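Local coordinates for protein actinorhodin polyketide putative beta-ketoacyl synthase 2 (Streptomyces coelicolor A3, PDB 1TQY) that probably works as the chain length factor partner in making the polyketide chain of the antibiotic actinorhodin, and is related to beta-ketoacyl-ACP synthases, at residues Val351-Ser356 with Ala392-Arg397; Thr369-Pro372 with Gly376-Leu379; Arg318-Val323 with Glu327-Thr332; Pro74-Ser79 with Thr149-Ile154. All blocks are in the same frame, centred on the assembly; numbering follows the deposited sequence.

Overall arrangement
Along the chain, interaction 4 closes first, then interaction 3; interaction 1 opens afterwards and spans interaction 2. Interactions 2 and 3 lie on one side of the chain's centre, opposite interaction 4, while interaction 1 is nearer the middle: the centre of interaction 3 lies about 11 Å from that of interaction 2 and about 14 Å from that of interaction 1. These three share a sheet region in which strand 301-303 lies between strands 330-332 and 391-398, with strand 378-379 beside 330-332. Interaction 4 belongs to the N-terminal region, its centre about 41 Å from that of interaction 2, and lies next to the partner chain. The set thus samples both halves of a thiolase-like fold.

Interaction 1. Residues Val351-Ser356 with Ala392-Arg397; sequences VTALMS and ALVLAR
Within 351-356, A353 is the residue that touches 392-397, meeting A392 and V394. Just before it, T352 faces other neighbours: its OG1 is hydrogen-bonded to the hydroxyl of Y29 and to L348 O, one turn back in the helix. A353 points its methyl at the strand. Its CB lies 3.9 Å from V394 CG2 and 4.2 Å from A392 CB, close to both without any polar bond. The small residues suit the place, for they let the backbones come near, with A353 CA 6.5 Å from A392 CA. V394 supplies the bulk: with CG1 anti to the backbone N (chi1 178°), its other methyl, CG2, is the one turned to the helix. Next, L354 leans on L408 of strand 402-410, and M355 packs on Y259. S356 ends the walk by folding its hydroxyl back on the helix, where OG donates to T352 O at 2.9 Å. That carbonyl also accepts from S356 N, the two donors arriving from opposite faces of its plane, so a buried hydroxyl is satisfied within its own helix. Strand 391-398 runs parallel to strand 301-303 and antiparallel to strand 402-410, and F303 and L408 of these neighbours also touch A353. On the strand's other face, L393 and L395 pack against helix 310-324, so that helices cover both sides.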
# COMPACT_ATOMS: atom_id res chain seq x y z
N VAL B 351 -3.17 -13.03 -15.94
CA VAL B 351 -2.85 -12.98 -17.36
C VAL B 351 -2.82 -14.39 -17.93
O VAL B 351 -3.36 -14.65 -19.01
CB VAL B 351 -1.48 -12.31 -17.61
CG1 VAL B 351 -1.08 -12.48 -19.08
CG2 VAL B 351 -1.53 -10.84 -17.26
N THR B 352 -2.18 -15.30 -17.20
CA THR B 352 -2.06 -16.68 -17.65
C THR B 352 -3.45 -17.33 -17.77
O THR B 352 -3.71 -18.06 -18.72
CB THR B 352 -1.15 -17.46 -16.70
OG1 THR B 352 0.06 -16.72 -16.51
CG2 THR B 352 -0.81 -18.82 -17.28
N ALA B 353 -4.33 -17.03 -16.81
CA ALA B 353 -5.69 -17.57 -16.82
C ALA B 353 -6.50 -17.04 -18.00
O ALA B 353 -7.15 -17.80 -18.72
CB ALA B 353 -6.39 -17.24 -15.51
N LEU B 354 -6.45 -15.72 -18.22
CA LEU B 354 -7.19 -15.10 -19.33
C LEU B 354 -6.77 -15.70 -20.67
O LEU B 354 -7.60 -15.91 -21.56
CB LEU B 354 -6.97 -13.58 -19.34
CG LEU B 354 -7.67 -12.84 -18.19
CD1 LEU B 354 -7.13 -11.43 -18.02
CD2 LEU B 354 -9.16 -12.83 -18.47
N MET B 355 -5.48 -15.98 -20.80
CA MET B 355 -4.92 -16.56 -22.01
C MET B 355 -5.42 -17.98 -22.21
O MET B 355 -5.61 -18.44 -23.33
CB MET B 355 -3.40 -16.55 -21.93
CG MET B 355 -2.78 -15.19 -22.22
SD MET B 355 -2.83 -14.81 -23.99
CE MET B 355 -4.44 -14.14 -24.15
N SER B 356 -5.62 -18.67 -21.09
CA SER B 356 -6.11 -20.04 -21.13
C SER B 356 -7.55 -19.99 -21.63
O SER B 356 -7.95 -20.77 -22.49
CB SER B 356 -6.03 -20.66 -19.74
OG SER B 356 -4.68 -20.76 -19.32
N ALA B 392 -12.50 -19.02 -14.85
CA ALA B 392 -11.34 -19.42 -14.08
C ALA B 392 -11.31 -18.72 -12.74
O ALA B 392 -11.76 -17.58 -12.62
CB ALA B 392 -10.07 -19.08 -14.86
N LEU B 393 -10.82 -19.43 -11.72
CA LEU B 393 -10.67 -18.86 -10.38
C LEU B 393 -9.16 -18.75 -10.17
O LEU B 393 -8.42 -19.69 -10.45
CB LEU B 393 -11.28 -19.78 -9.30
CG LEU B 393 -10.96 -19.36 -7.85
CD1 LEU B 393 -11.76 -18.12 -7.50
CD2 LEU B 393 -11.30 -20.49 -6.87
N VAL B 394 -8.71 -17.59 -9.70
CA VAL B 394 -7.29 -17.34 -9.43
C VAL B 394 -7.16 -17.09 -7.94
O VAL B 394 -7.93 -16.32 -7.36
CB VAL B 394 -6.76 -16.12 -10.23
CG1 VAL B 394 -5.28 -15.86 -9.89
CG2 VAL B 394 -6.90 -16.38 -11.73
N LEU B 395 -6.18 -17.73 -7.31
CA LEU B 395 -5.95 -17.62 -5.87
C LEU B 395 -4.55 -17.12 -5.53
O LEU B 395 -3.59 -17.43 -6.22
CB LEU B 395 -6.13 -19.00 -5.23
CG LEU B 395 -7.48 -19.66 -5.48
CD1 LEU B 395 -7.54 -21.00 -4.79
CD2 LEU B 395 -8.56 -18.73 -4.97
N ALA B 396 -4.44 -16.37 -4.45
CA ALA B 396 -3.13 -15.88 -4.03
C ALA B 396 -3.14 -15.70 -2.53
O ALA B 396 -4.15 -15.30 -1.96
CB ALA B 396 -2.82 -14.54 -4.70
N ARG B 397 -2.04 -16.04 -1.87
CA ARG B 397 -1.99 -15.84 -0.43
C ARG B 397 -0.76 -15.03 -0.12
O ARG B 397 0.21 -15.06 -0.85
CB ARG B 397 -1.91 -17.15 0.35
CG ARG B 397 -3.04 -18.09 0.07
CD ARG B 397 -2.46 -19.43 -0.35
NE ARG B 397 -2.44 -20.35 0.76
CZ ARG B 397 -1.88 -21.55 0.75
NH1 ARG B 397 -1.25 -22.02 -0.33
NH2 ARG B 397 -1.97 -22.30 1.83

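Interaction 2. Residues Thr369-Pro372 with Gly376-Leu379; sequences TSVP and GIDL
This is a small apolar contact across a short bend of the chain, in which V371 of the loop after helix 345-359 packs against I377 and L379 as the chain enters the short strand 378-379. V371 serves both partners with its fork. CG1 lies 3.9 Å from I377 CG1 and 4.2 Å from I377 CD1, while CG2 comes to 3.6 Å from L379 CD1. In each pair the side chains cross at about a right angle; one methyl of the valine meets the arm of I377 at CG1, the other a terminal methyl of L379. Beta branching suits V371, since two methyls set apart close to the backbone can reach two residues that are two places apart in sequence. I377 has CG1 between its backbone N and carbonyl carbon (chi1 61°), which brings the CG1-CD1 arm round to the valine although its CB does not point there. No hydrogen bond joins the two segments: at the closed end P372 O is still 3.9 Å from G376 N, so the bend is not held together as a bonded hairpin. G376 has positive phi and psi (50° and 53°), a conformation that glycine adopts easily. D378, with its CB directed away from V371, forms a salt bridge with R385 through OD2. D227 OD1 accepts from the backbone N of T369 and of S370, and F226 touches I377. Strand 378-379 pairs in parallel with strand 330-332, D378 bonding by its backbone to V331.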
# COMPACT_ATOMS: atom_id res chain seq x y z
N THR B 369 5.75 -34.09 -10.35
CA THR B 369 5.60 -35.41 -10.95
C THR B 369 4.73 -36.32 -10.09
O THR B 369 4.09 -37.22 -10.62
CB THR B 369 6.96 -36.10 -11.15
OG1 THR B 369 7.62 -36.22 -9.88
CG2 THR B 369 7.84 -35.29 -12.10
N SER B 370 4.71 -36.12 -8.77
CA SER B 370 3.85 -36.97 -7.93
C SER B 370 3.10 -36.19 -6.87
O SER B 370 3.67 -35.67 -5.91
CB SER B 370 4.64 -38.12 -7.29
OG SER B 370 5.58 -37.68 -6.33
N VAL B 371 1.79 -36.11 -7.07
CA VAL B 371 0.92 -35.40 -6.15
C VAL B 371 0.32 -36.37 -5.13
O VAL B 371 -0.32 -37.36 -5.50
CB VAL B 371 -0.23 -34.70 -6.93
CG1 VAL B 371 -1.19 -34.03 -5.97
CG2 VAL B 371 0.36 -33.68 -7.89
N PRO B 372 0.54 -36.11 -3.83
CA PRO B 372 0.03 -36.95 -2.74
C PRO B 372 -1.49 -37.07 -2.81
O PRO B 372 -2.20 -36.07 -2.99
CB PRO B 372 0.46 -36.20 -1.49
CG PRO B 372 1.70 -35.50 -1.92
CD PRO B 372 1.40 -35.04 -3.32
N GLY B 376 -5.84 -34.57 -2.77
CA GLY B 376 -7.07 -34.78 -3.51
C GLY B 376 -7.34 -33.72 -4.57
O GLY B 376 -8.41 -33.12 -4.59
N ILE B 377 -6.39 -33.48 -5.46
CA ILE B 377 -6.60 -32.48 -6.50
C ILE B 377 -6.32 -33.03 -7.89
O ILE B 377 -5.54 -33.97 -8.05
CB ILE B 377 -5.73 -31.24 -6.29
CG1 ILE B 377 -4.25 -31.62 -6.33
CG2 ILE B 377 -6.07 -30.58 -4.96
CD1 ILE B 377 -3.32 -30.43 -6.25
N ASP B 378 -6.98 -32.46 -8.89
CA ASP B 378 -6.76 -32.86 -10.27
C ASP B 378 -5.79 -31.84 -10.87
O ASP B 378 -6.22 -30.85 -11.45
CB ASP B 378 -8.09 -32.85 -11.03
CG ASP B 378 -7.93 -33.17 -12.51
OD1 ASP B 378 -6.88 -33.72 -12.91
OD2 ASP B 378 -8.86 -32.88 -13.29
N LEU B 379 -4.48 -32.07 -10.72
CA LEU B 379 -3.47 -31.15 -11.25
C LEU B 379 -3.17 -31.33 -12.73
O LEU B 379 -3.04 -32.46 -13.20
CB LEU B 379 -2.13 -31.30 -10.50
CG LEU B 379 -1.67 -30.22 -9.52
CD1 LEU B 379 -0.18 -30.44 -9.24
CD2 LEU B 379 -1.89 -28.83 -10.09

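Interaction 3. Residues Arg318-Val323 with Glu327-Thr332; sequences RAIGRV and EGVPVT
While I320 meets V329 and V331 across the contact, the helix also carries a flat group, the guanidinium of R322. One face of it is covered by R318 CG, 3.4 Å above the plane and offset toward the rim; the two arginines, a helical turn apart, are exposed, where long charged chains are at ease. The buried contact itself is apolar. I320 CG2 lies 4.2 Å from V329 CG1 and 4.3 Å from V331 CG2, so a single methyl touches both valines. That methyl is anti to the isoleucine's own backbone N; CG1 instead lies anti to the carbonyl carbon (chi1 -62°), and the chain of I320 crosses that of V329 at about a right angle. Valine is well accommodated in the extended chain, and I320, facing the strand from the helix, offers an apolar branch close to its backbone. The CG1 branch of I320 is used elsewhere, lying 4.1 Å from L395 CD1 of strand 391-398. Helix 310-324 is the connection in the beta-alpha-beta unit of strands 301-303 and 330-332, which run parallel. V302, in the first of these strands, touches both I320 and V329, and helix 281-292 packs beside A319 and V323.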
# COMPACT_ATOMS: atom_id res chain seq x y z
N ARG B 318 -6.92 -28.37 0.51
CA ARG B 318 -8.07 -28.63 1.36
C ARG B 318 -9.16 -27.58 1.12
O ARG B 318 -10.34 -27.93 1.04
CB ARG B 318 -7.59 -28.66 2.82
CG ARG B 318 -8.53 -29.32 3.81
CD ARG B 318 -7.74 -29.88 4.99
NE ARG B 318 -6.87 -28.88 5.62
CZ ARG B 318 -5.57 -29.05 5.85
NH1 ARG B 318 -4.96 -30.17 5.50
NH2 ARG B 318 -4.87 -28.08 6.43
N ALA B 319 -8.79 -26.31 0.98
CA ALA B 319 -9.80 -25.28 0.74
C ALA B 319 -10.43 -25.49 -0.63
O ALA B 319 -11.65 -25.39 -0.78
CB ALA B 319 -9.18 -23.88 0.83
N ILE B 320 -9.61 -25.77 -1.64
CA ILE B 320 -10.14 -26.01 -2.98
C ILE B 320 -11.10 -27.21 -2.96
O ILE B 320 -12.19 -27.16 -3.52
CB ILE B 320 -9.00 -26.26 -4.00
CG1 ILE B 320 -8.11 -25.01 -4.09
CG2 ILE B 320 -9.58 -26.58 -5.38
CD1 ILE B 320 -6.88 -25.17 -4.96
N GLY B 321 -10.69 -28.29 -2.28
CA GLY B 321 -11.53 -29.47 -2.20
C GLY B 321 -12.88 -29.21 -1.55
O GLY B 321 -13.91 -29.73 -1.99
N ARG B 322 -12.88 -28.40 -0.50
CA ARG B 322 -14.11 -28.07 0.20
C ARG B 322 -15.08 -27.27 -0.66
O ARG B 322 -16.30 -27.36 -0.49
CB ARG B 322 -13.79 -27.31 1.49
CG ARG B 322 -13.06 -28.20 2.49
CD ARG B 322 -12.58 -27.46 3.73
NE ARG B 322 -11.99 -28.42 4.67
CZ ARG B 322 -11.36 -28.09 5.80
NH1 ARG B 322 -11.24 -26.82 6.14
NH2 ARG B 322 -10.84 -29.05 6.56
N VAL B 323 -14.56 -26.49 -1.61
CA VAL B 323 -15.45 -25.71 -2.46
C VAL B 323 -15.91 -26.47 -3.71
O VAL B 323 -17.10 -26.48 -4.04
CB VAL B 323 -14.79 -24.38 -2.89
CG1 VAL B 323 -15.71 -23.60 -3.84
CG2 VAL B 323 -14.47 -23.55 -1.66
N GLU B 327 -10.63 -33.51 -6.32
CA GLU B 327 -10.44 -33.76 -7.75
C GLU B 327 -11.66 -33.20 -8.52
O GLU B 327 -11.93 -33.58 -9.67
CB GLU B 327 -10.31 -35.27 -8.05
CG GLU B 327 -9.11 -35.98 -7.45
CD GLU B 327 -9.36 -36.50 -6.03
OE1 GLU B 327 -10.55 -36.67 -5.66
OE2 GLU B 327 -8.37 -36.74 -5.29
N GLY B 328 -12.40 -32.29 -7.89
CA GLY B 328 -13.59 -31.72 -8.50
C GLY B 328 -13.42 -30.64 -9.56
O GLY B 328 -14.39 -30.21 -10.18
N VAL B 329 -12.19 -30.20 -9.78
CA VAL B 329 -11.94 -29.18 -10.76
C VAL B 329 -10.46 -29.17 -11.14
O VAL B 329 -9.60 -29.44 -10.31
CB VAL B 329 -12.38 -27.78 -10.21
CG1 VAL B 329 -11.57 -27.42 -8.97
CG2 VAL B 329 -12.27 -26.72 -11.29
N PRO B 330 -10.17 -28.92 -12.42
CA PRO B 330 -8.77 -28.89 -12.85
C PRO B 330 -8.02 -27.84 -12.04
O PRO B 330 -8.54 -26.74 -11.83
CB PRO B 330 -8.86 -28.52 -14.32
CG PRO B 330 -10.14 -29.20 -14.74
CD PRO B 330 -11.07 -28.86 -13.59
N VAL B 331 -6.83 -28.18 -11.58
CA VAL B 331 -6.05 -27.22 -10.82
C VAL B 331 -4.73 -27.10 -11.55
O VAL B 331 -4.23 -28.08 -12.10
CB VAL B 331 -5.77 -27.68 -9.38
CG1 VAL B 331 -4.87 -26.66 -8.67
CG2 VAL B 331 -7.07 -27.85 -8.62
N THR B 332 -4.16 -25.90 -11.57
CA THR B 332 -2.88 -25.71 -12.24
C THR B 332 -2.05 -24.63 -11.55
O THR B 332 -2.58 -23.74 -10.90
CB THR B 332 -3.06 -25.40 -13.74
OG1 THR B 332 -1.77 -25.35 -14.37
CG2 THR B 332 -3.75 -24.06 -13.95

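Interaction 4. Residues Pro74-Ser79 with Thr149-Ile154; sequences PQTDPS and TGQISI
Q75 and Q151 meet amide to amide, and their differing side-chain shapes make this possible. Q75 places CG between its backbone N and carbonyl carbon and is extended beyond, so its amide reaches out toward helix 147-156. Q151 instead bends at chi2 (-73°), which swings its amide round to meet the other. Q75 NE2 donates to Q151 OE1 at 2.8 Å, arriving in the carbonyl plane on a lone pair; the bond is bent, at 137° about the hydrogen, and the two amide planes stand 52° apart. Two waters complete the link. One donates to Q75 O (2.8 Å) and to Q151 OE1 (3.1 Å), giving that oxygen a second donor; the other accepts from NE2 of both glutamines, closing a ring of bonds. Glutamine suits both places, offering donor and acceptor on a flexible arm. T76 turns its CG2 methyl to this side, while its OG1 is bonded to L72 O and R81 NE. Further on, D77 OD2 receives S79 N at 2.9 Å and S79 OG at 2.8 Å, from opposite faces of the carboxylate, and OD1 accepts from F119 N. Q151 also packs on an apolar side chain of the partner chain, so the amide pair lies near the interface of the dimer. The D77-S79 arrangement is a classic N-cap, an aspartate at the N-cap of helix 78-93, its OD2 accepting from the backbone N of S79.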
# COMPACT_ATOMS: atom_id res chain seq x y z
N PRO B 74 18.48 6.80 -13.96
CA PRO B 74 19.16 7.19 -12.72
C PRO B 74 18.29 7.10 -11.46
O PRO B 74 18.80 6.87 -10.37
CB PRO B 74 19.56 8.65 -12.97
CG PRO B 74 19.48 8.82 -14.45
CD PRO B 74 18.34 7.95 -14.87
N GLN B 75 16.99 7.30 -11.63
CA GLN B 75 16.07 7.32 -10.50
C GLN B 75 15.17 6.10 -10.33
O GLN B 75 14.31 6.09 -9.45
CB GLN B 75 15.17 8.57 -10.59
CG GLN B 75 14.30 8.61 -11.85
CD GLN B 75 13.34 9.79 -11.88
OE1 GLN B 75 13.74 10.92 -12.15
NE2 GLN B 75 12.07 9.52 -11.60
N THR B 76 15.37 5.07 -11.14
CA THR B 76 14.54 3.90 -11.04
C THR B 76 15.26 2.61 -10.65
O THR B 76 16.38 2.34 -11.08
CB THR B 76 13.78 3.66 -12.35
OG1 THR B 76 14.72 3.65 -13.43
CG2 THR B 76 12.76 4.77 -12.57
N ASP B 77 14.57 1.84 -9.81
CA ASP B 77 15.05 0.56 -9.31
C ASP B 77 14.73 -0.47 -10.39
O ASP B 77 13.90 -0.21 -11.27
CB ASP B 77 14.27 0.20 -8.04
CG ASP B 77 14.68 -1.15 -7.45
OD1 ASP B 77 15.73 -1.20 -6.78
OD2 ASP B 77 13.96 -2.15 -7.68
N PRO B 78 15.39 -1.64 -10.36
CA PRO B 78 15.08 -2.63 -11.39
C PRO B 78 13.59 -2.94 -11.45
O PRO B 78 13.01 -3.06 -12.54
CB PRO B 78 15.89 -3.84 -10.96
CG PRO B 78 17.11 -3.22 -10.40
CD PRO B 78 16.58 -2.03 -9.59
N SER B 79 12.96 -3.09 -10.29
CA SER B 79 11.53 -3.39 -10.24
C SER B 79 10.69 -2.33 -10.97
O SER B 79 9.78 -2.66 -11.72
CB SER B 79 11.04 -3.50 -8.79
OG SER B 79 11.17 -2.25 -8.13
N THR B 149 3.33 3.25 -8.76
CA THR B 149 2.07 3.87 -9.12
C THR B 149 2.37 5.30 -9.58
O THR B 149 1.92 5.73 -10.65
CB THR B 149 1.08 3.89 -7.93
OG1 THR B 149 0.59 2.56 -7.70
CG2 THR B 149 -0.10 4.80 -8.22
N GLY B 150 3.16 6.02 -8.79
CA GLY B 150 3.52 7.38 -9.13
C GLY B 150 4.28 7.52 -10.44
O GLY B 150 4.06 8.48 -11.18
N GLN B 151 5.18 6.58 -10.74
CA GLN B 151 5.96 6.65 -11.98
C GLN B 151 5.09 6.32 -13.18
O GLN B 151 5.22 6.94 -14.24
CB GLN B 151 7.17 5.71 -11.93
CG GLN B 151 8.29 6.13 -10.97
CD GLN B 151 9.09 7.34 -11.45
OE1 GLN B 151 10.15 7.65 -10.88
NE2 GLN B 151 8.61 8.02 -12.48
N ILE B 152 4.21 5.33 -13.04
CA ILE B 152 3.34 4.98 -14.15
C ILE B 152 2.40 6.17 -14.41
O ILE B 152 2.17 6.56 -15.56
CB ILE B 152 2.54 3.69 -13.83
CG1 ILE B 152 3.52 2.49 -13.83
CG2 ILE B 152 1.44 3.48 -14.84
CD1 ILE B 152 2.90 1.17 -13.39
N SER B 153 1.89 6.75 -13.33
CA SER B 153 0.98 7.90 -13.39
C SER B 153 1.59 9.07 -14.17
O SER B 153 0.98 9.60 -15.11
CB SER B 153 0.64 8.36 -11.97
OG SER B 153 0.18 9.70 -11.95
N ILE B 154 2.78 9.47 -13.77
CA ILE B 154 3.50 10.58 -14.39
C ILE B 154 3.85 10.32 -15.86
O ILE B 154 3.71 11.20 -16.70
CB ILE B 154 4.81 10.86 -13.63
CG1 ILE B 154 4.49 11.33 -12.22
CG2 ILE B 154 5.64 11.92 -14.37
CD1 ILE B 154 5.70 11.51 -11.36
O HOH W 1 11.56 5.65 -8.90
O HOH W 2 9.87 10.48 -12.63